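Local coordinates for protein walker-type atpase (Pyrococcus abyssi, PDB 2QEN) that is of unknown cellular role but binds ADP and magnesium through a Walker-type site, consistent with an ATP-binding and probably ATP-hydrolysing enzyme, at residues E26-Y31 / L127-V132; S46-F51 / I131-E136; I58-R63 / I78-S83. The protein carries 1 engineered substitution. One frame throughout, in Å; residues are numbered along the deposited sequence.

Overall arrangement
All three contacts tie helices to two neighbouring parallel strands, 57-61 and 130-135, of the sheet of a P-loop ATPase. Contacts 1 and 2 share Ile131, their centres lie about 12 Å apart, and they meet where Leu28 CD2 comes 4.2 Å from Phe51 CE2. Contact 3 packs against the other face of the sheet. It is joined to contact 2 through the backbone, Ile60 N lying 2.7 Å from Ala133 O. Contact 2 borders the nucleotide site, with Ser46 on ADP and Asp135 at the end of its strand. Contact 1 lies further back, the Ile131 and Asp135 side chains being about 11 Å apart; the Ile60 side chain of contact 3 is about 14 Å from ADP.

Contact 1 (E26-Y31 / L127-V132); sequences ESLENY and LGEFIV
The carboxylate of Glu129 is the flat group that meets its partner here, and Leu28 CD2 approaches it from one side of its plane. The methyl does not sit over the middle of the group: it is displaced beyond OE1, with Leu28 CD2 and Glu129 OE1 4.0 Å apart. The other oxygen, OE2, has a stronger partner, a salt bridge to Lys166 on the adjacent strand 165-171. The same lysine also donates to the carbonyl O of Leu28, so one ammonium group links the acid just before strand 130-135 with the last turn of helix 18-30.

The apolar half of the contact belongs to the same methyl. Leu28 CD2 rests against the outer branch of Ile131, 3.7 Å from Ile131 CG1 and just as close to CD1, and the two side chains lie roughly perpendicular. Ile131 offers this branch because CG1 stands opposite the carbonyl carbon, beside the backbone N (chi1 -56°). The first torsion of Leu28, -94°, lies away from a staggered value, and CD2 nonetheless reaches Ile131. Ile168 touches both Leu28 and Ile131, and Phe51 of helix 44-54 also packs on Ile131. A beta-branched residue suits a strand and fills this side of the sheet, whereas leucine reaches out from the helix over a CA-to-CA separation of 9.2 Å.

The chemistry is thus divided. Van der Waals packing of buried aliphatic groups joins helix to strand, while the charge of Glu129 is directed to Lys166 at the margin of the contact. The lysine probably helps to stabilise the carboxylate as an anion beside an otherwise oily neighbour.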
loop_
_atom_site.group_PDB
_atom_site.type_symbol
_atom_site.label_atom_id
_atom_site.label_comp_id
_atom_site.label_asym_id
_atom_site.label_seq_id
_atom_site.Cartn_x
_atom_site.Cartn_y
_atom_site.Cartn_z
ATOM N N GLU A 26 -16.971 1.693 -8.386
ATOM C CA GLU A 26 -17.259 1.083 -9.681
ATOM C C GLU A 26 -16.672 -0.330 -9.786
ATOM O O GLU A 26 -17.332 -1.248 -10.265
ATOM C CB GLU A 26 -16.769 1.978 -10.830
ATOM C CG GLU A 26 -17.575 3.275 -11.004
ATOM C CD GLU A 26 -17.058 4.208 -12.126
ATOM O OE1 GLU A 26 -15.905 4.044 -12.577
ATOM O OE2 GLU A 26 -17.817 5.113 -12.554
ATOM N N SER A 27 -15.445 -0.508 -9.307
ATOM C CA SER A 27 -14.805 -1.811 -9.375
ATOM C C SER A 27 -15.520 -2.863 -8.523
ATOM O O SER A 27 -15.715 -4.005 -8.958
ATOM C CB SER A 27 -13.334 -1.724 -8.983
ATOM O OG SER A 27 -12.722 -2.979 -9.206
ATOM N N LEU A 28 -15.905 -2.469 -7.311
ATOM C CA LEU A 28 -16.714 -3.332 -6.447
ATOM C C LEU A 28 -18.021 -3.753 -7.121
ATOM O O LEU A 28 -18.377 -4.936 -7.084
ATOM C CB LEU A 28 -16.963 -2.684 -5.090
ATOM C CG LEU A 28 -15.946 -3.098 -4.023
ATOM C CD1 LEU A 28 -14.605 -2.373 -4.177
ATOM C CD2 LEU A 28 -16.516 -2.886 -2.636
ATOM N N GLU A 29 -18.694 -2.803 -7.779
ATOM C CA GLU A 29 -19.912 -3.086 -8.561
ATOM C C GLU A 29 -19.699 -4.112 -9.663
ATOM O O GLU A 29 -20.608 -4.870 -9.985
ATOM C CB GLU A 29 -20.474 -1.816 -9.200
ATOM C CG GLU A 29 -21.127 -0.864 -8.222
ATOM C CD GLU A 29 -21.358 0.527 -8.787
ATOM O OE1 GLU A 29 -21.440 0.678 -10.034
ATOM O OE2 GLU A 29 -21.460 1.476 -7.970
ATOM N N ASN A 30 -18.502 -4.130 -10.243
ATOM C CA ASN A 30 -18.249 -4.942 -11.437
ATOM C C ASN A 30 -17.581 -6.309 -11.207
ATOM O O ASN A 30 -17.758 -7.216 -12.011
ATOM C CB ASN A 30 -17.461 -4.121 -12.468
ATOM C CG ASN A 30 -18.283 -2.981 -13.069
ATOM O OD1 ASN A 30 -19.509 -3.018 -13.076
ATOM N ND2 ASN A 30 -17.598 -1.968 -13.579
ATOM N N TYR A 31 -16.829 -6.440 -10.113
ATOM C CA TYR A 31 -15.998 -7.614 -9.837
ATOM C C TYR A 31 -16.080 -7.986 -8.366
ATOM O O TYR A 31 -16.149 -7.104 -7.519
ATOM C CB TYR A 31 -14.519 -7.344 -10.190
ATOM C CG TYR A 31 -14.296 -6.871 -11.610
ATOM C CD1 TYR A 31 -14.300 -7.772 -12.676
ATOM C CD2 TYR A 31 -14.113 -5.517 -11.888
ATOM C CE1 TYR A 31 -14.116 -7.334 -13.986
ATOM C CE2 TYR A 31 -13.923 -5.066 -13.186
ATOM C CZ TYR A 31 -13.920 -5.976 -14.229
ATOM O OH TYR A 31 -13.736 -5.526 -15.517
ATOM N N LEU A 127 -26.955 -6.588 4.755
ATOM C CA LEU A 127 -26.482 -5.238 4.474
ATOM C C LEU A 127 -26.552 -4.876 2.992
ATOM O O LEU A 127 -26.674 -3.699 2.635
ATOM C CB LEU A 127 -25.033 -5.075 4.966
ATOM C CG LEU A 127 -24.777 -5.119 6.474
ATOM C CD1 LEU A 127 -23.380 -5.640 6.781
ATOM C CD2 LEU A 127 -24.965 -3.747 7.053
ATOM N N GLY A 128 -26.473 -5.892 2.136
ATOM C CA GLY A 128 -26.310 -5.687 0.701
ATOM C C GLY A 128 -24.980 -6.268 0.273
ATOM O O GLY A 128 -24.919 -7.101 -0.640
ATOM N N GLU A 129 -23.935 -5.869 0.999
ATOM C CA GLU A 129 -22.546 -6.179 0.691
ATOM C C GLU A 129 -21.719 -6.047 1.965
ATOM O O GLU A 129 -21.938 -5.118 2.756
ATOM C CB GLU A 129 -22.031 -5.119 -0.281
ATOM C CG GLU A 129 -20.937 -5.544 -1.186
ATOM C CD GLU A 129 -20.929 -4.715 -2.439
ATOM O OE1 GLU A 129 -20.432 -3.573 -2.399
ATOM O OE2 GLU A 129 -21.423 -5.213 -3.476
ATOM N N PHE A 130 -20.762 -6.958 2.144
ATOM C CA PHE A 130 -19.731 -6.804 3.168
ATOM C C PHE A 130 -18.325 -6.841 2.543
ATOM O O PHE A 130 -18.029 -7.710 1.710
ATOM C CB PHE A 130 -19.891 -7.845 4.286
ATOM C CG PHE A 130 -19.024 -7.584 5.482
ATOM C CD1 PHE A 130 -19.444 -6.733 6.484
ATOM C CD2 PHE A 130 -17.758 -8.183 5.592
ATOM C CE1 PHE A 130 -18.624 -6.475 7.584
ATOM C CE2 PHE A 130 -16.940 -7.937 6.697
ATOM C CZ PHE A 130 -17.383 -7.087 7.702
ATOM N N ILE A 131 -17.467 -5.900 2.942
ATOM C CA ILE A 131 -16.108 -5.828 2.406
ATOM C C ILE A 131 -15.048 -6.402 3.358
ATOM O O ILE A 131 -14.999 -6.054 4.539
ATOM C CB ILE A 131 -15.710 -4.378 1.973
ATOM C CG1 ILE A 131 -16.714 -3.808 0.955
ATOM C CG2 ILE A 131 -14.253 -4.326 1.406
ATOM C CD1 ILE A 131 -16.854 -2.277 1.029
ATOM N N VAL A 132 -14.203 -7.285 2.825
ATOM C CA VAL A 132 -12.993 -7.713 3.524
ATOM C C VAL A 132 -11.811 -7.187 2.745
ATOM O O VAL A 132 -11.636 -7.526 1.583
ATOM C CB VAL A 132 -12.878 -9.259 3.665
ATOM C CG1 VAL A 132 -11.596 -9.633 4.449
ATOM C CG2 VAL A 132 -14.100 -9.818 4.348
#

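Contact 2 (S46-F51 / I131-E136); sequences SLLRAF and IVAFDE. With ADP (adenosine-5'-diphosphate), chain C.
Walker A helix and Walker B strand meet here: Leu48 and Phe51 of helix 44-54, which follows the P-loop, pack on Ala133 and Ile131 of strand 130-135, which ends in the acidic pair Asp135-Glu136. Leu48 CD2 lies 3.7 Å from Ala133 CB. With CG opposite its backbone N (chi1 -173°), the leucine reaches down to the sheet, where Leu59, Ile168 and Thr170 also touch it. The small alanine is consistent with the close approach here, the CA atoms of Leu48 and Ala133 being 8.3 Å apart. One turn on, the spacing widens to 10.2 Å between the CA atoms of Phe51 and Ile131, and larger side chains fill it. Phe51 CE2 and Ile131 CD1 are 4.1 Å apart; the methyl comes to the ring obliquely, although the side chains as wholes are nearly at right angles. Arg55 makes a cation-pi contact with the same ring.

At the other end of the segment Ser46 grips the alpha-phosphate of ADP twice. Its backbone N donates to O1A at 2.8 Å with an N-H...O angle of 158°, and its OG donates to that oxygen at 2.7 Å. Serine suits the position because its short side chain, turned back beside its own N (chi1 -55°), brings both donors to one acceptor. Asp135 OD2 is hydrogen-bonded to Ser45 OG and OD1 to Thr170 OG1. Ser45, Asp135 and Glu136 are known magnesium-binding positions, but the two acids do not hold the metal in this model.

Chemically, the apolar contacts probably help to hold the phosphate-binding helix against the strand that carries the acids. The start of that helix, with the amides of Gly43 to Ser46 bonded to ADP, would probably favour the negative charge of the phosphates.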
loop_
_atom_site.group_PDB
_atom_site.type_symbol
_atom_site.label_atom_id
_atom_site.label_comp_id
_atom_site.label_asym_id
_atom_site.label_seq_id
_atom_site.Cartn_x
_atom_site.Cartn_y
_atom_site.Cartn_z
ATOM N N SER A 46 -5.052 5.168 3.446
ATOM C CA SER A 46 -5.886 6.307 3.809
ATOM C C SER A 46 -7.191 6.326 3.034
ATOM O O SER A 46 -8.243 6.491 3.628
ATOM C CB SER A 46 -5.120 7.616 3.586
ATOM O OG SER A 46 -3.896 7.570 4.301
ATOM N N LEU A 47 -7.105 6.154 1.707
ATOM C CA LEU A 47 -8.277 6.066 0.841
ATOM C C LEU A 47 -9.165 4.891 1.258
ATOM O O LEU A 47 -10.375 5.038 1.361
ATOM C CB LEU A 47 -7.853 5.931 -0.628
ATOM C CG LEU A 47 -8.971 5.793 -1.670
ATOM C CD1 LEU A 47 -9.772 7.120 -1.826
ATOM C CD2 LEU A 47 -8.411 5.328 -3.013
ATOM N N LEU A 48 -8.545 3.741 1.521
ATOM C CA LEU A 48 -9.266 2.541 1.947
ATOM C C LEU A 48 -9.984 2.702 3.295
ATOM O O LEU A 48 -11.149 2.305 3.408
ATOM C CB LEU A 48 -8.344 1.310 1.953
ATOM C CG LEU A 48 -9.013 -0.043 2.211
ATOM C CD1 LEU A 48 -10.178 -0.316 1.228
ATOM C CD2 LEU A 48 -7.977 -1.157 2.173
ATOM N N ARG A 49 -9.319 3.283 4.298
ATOM C CA ARG A 49 -9.968 3.551 5.588
ATOM C C ARG A 49 -11.167 4.500 5.489
ATOM O O ARG A 49 -12.200 4.263 6.125
ATOM C CB ARG A 49 -8.973 4.103 6.622
ATOM C CG ARG A 49 -8.039 3.052 7.238
ATOM C CD ARG A 49 -7.283 3.598 8.441
ATOM N NE ARG A 49 -6.348 4.646 8.038
ATOM C CZ ARG A 49 -5.082 4.447 7.696
ATOM N NH1 ARG A 49 -4.553 3.228 7.709
ATOM N NH2 ARG A 49 -4.341 5.480 7.326
ATOM N N ALA A 50 -11.016 5.569 4.703
ATOM C CA ALA A 50 -12.101 6.512 4.420
ATOM C C ALA A 50 -13.285 5.823 3.712
ATOM O O ALA A 50 -14.436 6.052 4.052
ATOM C CB ALA A 50 -11.580 7.666 3.576
ATOM N N PHE A 51 -12.972 4.968 2.744
ATOM C CA PHE A 51 -13.961 4.183 1.997
ATOM C C PHE A 51 -14.746 3.236 2.914
ATOM O O PHE A 51 -15.969 3.140 2.810
ATOM C CB PHE A 51 -13.225 3.371 0.921
ATOM C CG PHE A 51 -14.117 2.749 -0.118
ATOM C CD1 PHE A 51 -14.606 3.504 -1.174
ATOM C CD2 PHE A 51 -14.419 1.382 -0.068
ATOM C CE1 PHE A 51 -15.384 2.928 -2.148
ATOM C CE2 PHE A 51 -15.208 0.795 -1.042
ATOM C CZ PHE A 51 -15.701 1.569 -2.086
ATOM N N ILE A 131 -17.467 -5.900 2.942
ATOM C CA ILE A 131 -16.108 -5.828 2.406
ATOM C C ILE A 131 -15.048 -6.402 3.358
ATOM O O ILE A 131 -14.999 -6.054 4.539
ATOM C CB ILE A 131 -15.710 -4.378 1.973
ATOM C CG1 ILE A 131 -16.714 -3.808 0.955
ATOM C CG2 ILE A 131 -14.253 -4.326 1.406
ATOM C CD1 ILE A 131 -16.854 -2.277 1.029
ATOM N N VAL A 132 -14.203 -7.285 2.825
ATOM C CA VAL A 132 -12.993 -7.713 3.524
ATOM C C VAL A 132 -11.811 -7.187 2.745
ATOM O O VAL A 132 -11.636 -7.526 1.583
ATOM C CB VAL A 132 -12.878 -9.259 3.665
ATOM C CG1 VAL A 132 -11.596 -9.633 4.449
ATOM C CG2 VAL A 132 -14.100 -9.818 4.348
ATOM N N ALA A 133 -11.023 -6.321 3.380
ATOM C CA ALA A 133 -9.844 -5.729 2.744
ATOM C C ALA A 133 -8.536 -6.204 3.369
ATOM O O ALA A 133 -8.366 -6.198 4.585
ATOM C CB ALA A 133 -9.927 -4.221 2.764
ATOM N N PHE A 134 -7.625 -6.632 2.508
ATOM C CA PHE A 134 -6.295 -7.049 2.907
ATOM C C PHE A 134 -5.287 -5.980 2.458
ATOM O O PHE A 134 -5.031 -5.801 1.268
ATOM C CB PHE A 134 -5.965 -8.420 2.300
ATOM C CG PHE A 134 -6.814 -9.555 2.836
ATOM C CD1 PHE A 134 -8.034 -9.877 2.240
ATOM C CD2 PHE A 134 -6.389 -10.307 3.929
ATOM C CE1 PHE A 134 -8.822 -10.915 2.720
ATOM C CE2 PHE A 134 -7.176 -11.372 4.428
ATOM C CZ PHE A 134 -8.390 -11.674 3.821
ATOM N N ASP A 135 -4.730 -5.262 3.422
ATOM C CA ASP A 135 -3.773 -4.208 3.126
ATOM C C ASP A 135 -2.395 -4.806 2.973
ATOM O O ASP A 135 -1.924 -5.509 3.865
ATOM C CB ASP A 135 -3.775 -3.143 4.232
ATOM C CG ASP A 135 -3.567 -1.732 3.687
ATOM O OD1 ASP A 135 -3.260 -1.566 2.462
ATOM O OD2 ASP A 135 -3.738 -0.784 4.485
ATOM N N GLU A 136 -1.768 -4.546 1.825
ATOM C CA GLU A 136 -0.458 -5.112 1.468
ATOM C C GLU A 136 -0.528 -6.641 1.441
ATOM O O GLU A 136 0.276 -7.347 2.079
ATOM C CB GLU A 136 0.667 -4.605 2.396
ATOM C CG GLU A 136 0.849 -3.072 2.481
ATOM C CD GLU A 136 1.362 -2.408 1.201
ATOM O OE1 GLU A 136 1.866 -3.109 0.293
ATOM O OE2 GLU A 136 1.266 -1.157 1.104
HETATM P PB ADP C . 0.116 3.868 1.357
HETATM O O1B ADP C . -0.219 4.114 -0.094
HETATM O O2B ADP C . -0.918 3.002 2.042
HETATM O O3B ADP C . 1.525 3.413 1.635
HETATM P PA ADP C . -0.866 5.907 3.259
HETATM O O1A ADP C . -2.344 5.838 2.980
HETATM O O2A ADP C . -0.318 5.394 4.554
HETATM O O3A ADP C . 0.017 5.335 2.008
HETATM O "O5'" ADP C . -0.494 7.473 3.100
HETATM C "C5'" ADP C . 0.727 8.042 3.583
HETATM C "C4'" ADP C . 0.376 9.269 4.434
HETATM O "O4'" ADP C . 0.078 10.398 3.591
HETATM C "C3'" ADP C . -0.868 9.122 5.309
HETATM O "O3'" ADP C . -0.566 8.661 6.620
HETATM C "C2'" ADP C . -1.382 10.522 5.422
HETATM O "O2'" ADP C . -0.449 11.204 6.255
HETATM C "C1'" ADP C . -1.068 11.105 4.077
HETATM N N9 ADP C . -2.112 11.049 3.030
HETATM C C8 ADP C . -2.194 10.112 2.067
HETATM N N7 ADP C . -3.205 10.378 1.206
HETATM C C5 ADP C . -3.794 11.515 1.621
HETATM C C6 ADP C . -4.922 12.357 1.175
HETATM N N6 ADP C . -5.643 12.030 0.078
HETATM N N1 ADP C . -5.205 13.471 1.897
HETATM C C2 ADP C . -4.509 13.800 2.990
HETATM N N3 ADP C . -3.454 13.096 3.444
HETATM C C4 ADP C . -3.060 11.960 2.820
#

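Contact 3 (I58-R63 / I78-S83); sequences ILIDCR and IKELQS
Leu81 lies across two isoleucines of strand 57-61, and its CD2 methyl touches both. Against Ile60 the side chains meet at a slant, and Leu81 CD2 is only 3.4 Å from Ile60 CD1, a snug pair, shorter than a normal methyl contact. Against Ile58 the crossing is close to perpendicular, with Leu81 CD2 at 3.6 Å from Ile58 CD1. The two isoleucines, beta-branched and so well suited to a strand, send their CD1 methyls to this one point by different routes. Ile60 holds CG1 opposite its carbonyl carbon, beside the backbone N, whereas Ile58 tucks CG1 between N and C (chi1 51°), a less roomy setting.

This packing belongs to the long connection between two neighbouring parallel strands, 57-61 and 130-135, in a P-loop ATPase sheet of strand order 2-3-4-1-5. Helix 74-84 is one of several helices in that crossover. Its short segment 78-83 runs at 142° to strand 58-61, with an axis separation of 8.9 Å. Helix 113-127, the last of the connection, adds Val116 and Phe117 to the surroundings of Leu81. On the other face of the strand, Leu59 packs on helix 44-54.

Glu80 flanks the leucine and, as a partly exposed acid, uses its aliphatic part: Glu80 CG lies 4.1 Å from Ile60 CG2, the two side chains running antiparallel alongside one another. Beyond that methylene, the bend at chi2 (69°) turns the carboxylate aside.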
loop_
_atom_site.group_PDB
_atom_site.type_symbol
_atom_site.label_atom_id
_atom_site.label_comp_id
_atom_site.label_asym_id
_atom_site.label_seq_id
_atom_site.Cartn_x
_atom_site.Cartn_y
_atom_site.Cartn_z
ATOM N N ILE A 58 -14.012 -4.673 6.890
ATOM C CA ILE A 58 -12.856 -4.759 7.776
ATOM C C ILE A 58 -11.543 -4.650 7.001
ATOM O O ILE A 58 -11.448 -5.060 5.836
ATOM C CB ILE A 58 -12.861 -6.064 8.632
ATOM C CG1 ILE A 58 -13.052 -7.299 7.743
ATOM C CG2 ILE A 58 -13.904 -5.964 9.730
ATOM C CD1 ILE A 58 -13.149 -8.615 8.517
ATOM N N LEU A 59 -10.541 -4.073 7.651
ATOM C CA LEU A 59 -9.222 -3.910 7.051
ATOM C C LEU A 59 -8.218 -4.745 7.840
ATOM O O LEU A 59 -8.018 -4.531 9.044
ATOM C CB LEU A 59 -8.817 -2.418 6.997
ATOM C CG LEU A 59 -7.480 -1.977 6.368
ATOM C CD1 LEU A 59 -7.293 -2.649 5.046
ATOM C CD2 LEU A 59 -7.422 -0.442 6.151
ATOM N N ILE A 60 -7.606 -5.706 7.151
ATOM C CA ILE A 60 -6.560 -6.543 7.739
ATOM C C ILE A 60 -5.186 -6.106 7.229
ATOM O O ILE A 60 -4.914 -6.179 6.036
ATOM C CB ILE A 60 -6.794 -8.032 7.428
ATOM C CG1 ILE A 60 -8.153 -8.475 7.989
ATOM C CG2 ILE A 60 -5.671 -8.908 8.035
ATOM C CD1 ILE A 60 -8.846 -9.474 7.144
ATOM N N ASP A 61 -4.335 -5.656 8.150
ATOM C CA ASP A 61 -2.965 -5.240 7.852
ATOM C C ASP A 61 -2.041 -6.471 7.790
ATOM O O ASP A 61 -1.591 -6.989 8.819
ATOM C CB ASP A 61 -2.466 -4.231 8.900
ATOM C CG ASP A 61 -1.190 -3.496 8.457
ATOM O OD1 ASP A 61 -0.370 -4.076 7.706
ATOM O OD2 ASP A 61 -1.006 -2.326 8.859
ATOM N N CYS A 62 -1.787 -6.921 6.560
ATOM C CA CYS A 62 -0.986 -8.111 6.280
ATOM C C CYS A 62 0.496 -7.922 6.605
ATOM O O CYS A 62 1.174 -8.878 6.990
ATOM C CB CYS A 62 -1.166 -8.533 4.818
ATOM S SG CYS A 62 -2.894 -8.907 4.398
ATOM N N ARG A 63 0.998 -6.695 6.450
ATOM C CA ARG A 63 2.378 -6.400 6.819
ATOM C C ARG A 63 2.592 -6.519 8.338
ATOM O O ARG A 63 3.553 -7.160 8.787
ATOM C CB ARG A 63 2.809 -5.021 6.288
ATOM C CG ARG A 63 4.202 -4.595 6.749
ATOM C CD ARG A 63 4.957 -3.952 5.615
ATOM N NE ARG A 63 6.067 -3.101 6.044
ATOM C CZ ARG A 63 7.285 -3.526 6.388
ATOM N NH1 ARG A 63 7.581 -4.824 6.410
ATOM N NH2 ARG A 63 8.202 -2.635 6.737
ATOM N N ILE A 78 -6.964 -15.610 11.768
ATOM C CA ILE A 78 -8.339 -15.696 12.279
ATOM C C ILE A 78 -8.545 -14.799 13.519
ATOM O O ILE A 78 -9.545 -14.072 13.602
ATOM C CB ILE A 78 -8.811 -17.163 12.465
ATOM C CG1 ILE A 78 -8.823 -17.854 11.088
ATOM C CG2 ILE A 78 -10.197 -17.206 13.106
ATOM C CD1 ILE A 78 -9.269 -19.274 11.084
ATOM N N LYS A 79 -7.578 -14.819 14.432
ATOM C CA LYS A 79 -7.608 -13.952 15.616
ATOM C C LYS A 79 -7.679 -12.458 15.228
ATOM O O LYS A 79 -8.372 -11.677 15.891
ATOM C CB LYS A 79 -6.404 -14.230 16.543
ATOM C CG LYS A 79 -6.507 -13.592 17.936
ATOM C CD LYS A 79 -5.264 -13.873 18.806
ATOM C CE LYS A 79 -5.203 -12.943 20.028
ATOM N NZ LYS A 79 -4.012 -13.185 20.922
ATOM N N GLU A 80 -6.965 -12.083 14.159
ATOM C CA GLU A 80 -6.994 -10.708 13.604
ATOM C C GLU A 80 -8.340 -10.330 12.946
ATOM O O GLU A 80 -8.822 -9.218 13.117
ATOM C CB GLU A 80 -5.816 -10.466 12.643
ATOM C CG GLU A 80 -5.667 -9.029 12.136
ATOM C CD GLU A 80 -5.239 -8.022 13.210
ATOM O OE1 GLU A 80 -4.584 -8.416 14.211
ATOM O OE2 GLU A 80 -5.545 -6.816 13.039
ATOM N N LEU A 81 -8.935 -11.246 12.192
ATOM C CA LEU A 81 -10.317 -11.065 11.713
ATOM C C LEU A 81 -11.300 -10.836 12.867
ATOM O O LEU A 81 -12.156 -9.952 12.791
ATOM C CB LEU A 81 -10.773 -12.267 10.895
ATOM C CG LEU A 81 -10.240 -12.418 9.470
ATOM C CD1 LEU A 81 -10.223 -13.885 9.043
ATOM C CD2 LEU A 81 -11.078 -11.593 8.510
ATOM N N GLN A 82 -11.161 -11.637 13.924
ATOM C CA GLN A 82 -11.989 -11.517 15.118
ATOM C C GLN A 82 -11.854 -10.158 15.799
ATOM O O GLN A 82 -12.863 -9.523 16.121
ATOM C CB GLN A 82 -11.655 -12.625 16.118
ATOM C CG GLN A 82 -12.197 -14.005 15.744
ATOM C CD GLN A 82 -11.729 -15.087 16.700
ATOM O OE1 GLN A 82 -10.579 -15.095 17.139
ATOM N NE2 GLN A 82 -12.622 -16.003 17.030
ATOM N N SER A 83 -10.616 -9.713 16.016
ATOM C CA SER A 83 -10.377 -8.469 16.747
ATOM C C SER A 83 -10.684 -7.222 15.914
ATOM O O SER A 83 -11.010 -6.181 16.465
ATOM C CB SER A 83 -8.955 -8.415 17.318
ATOM O OG SER A 83 -7.984 -8.335 16.289
#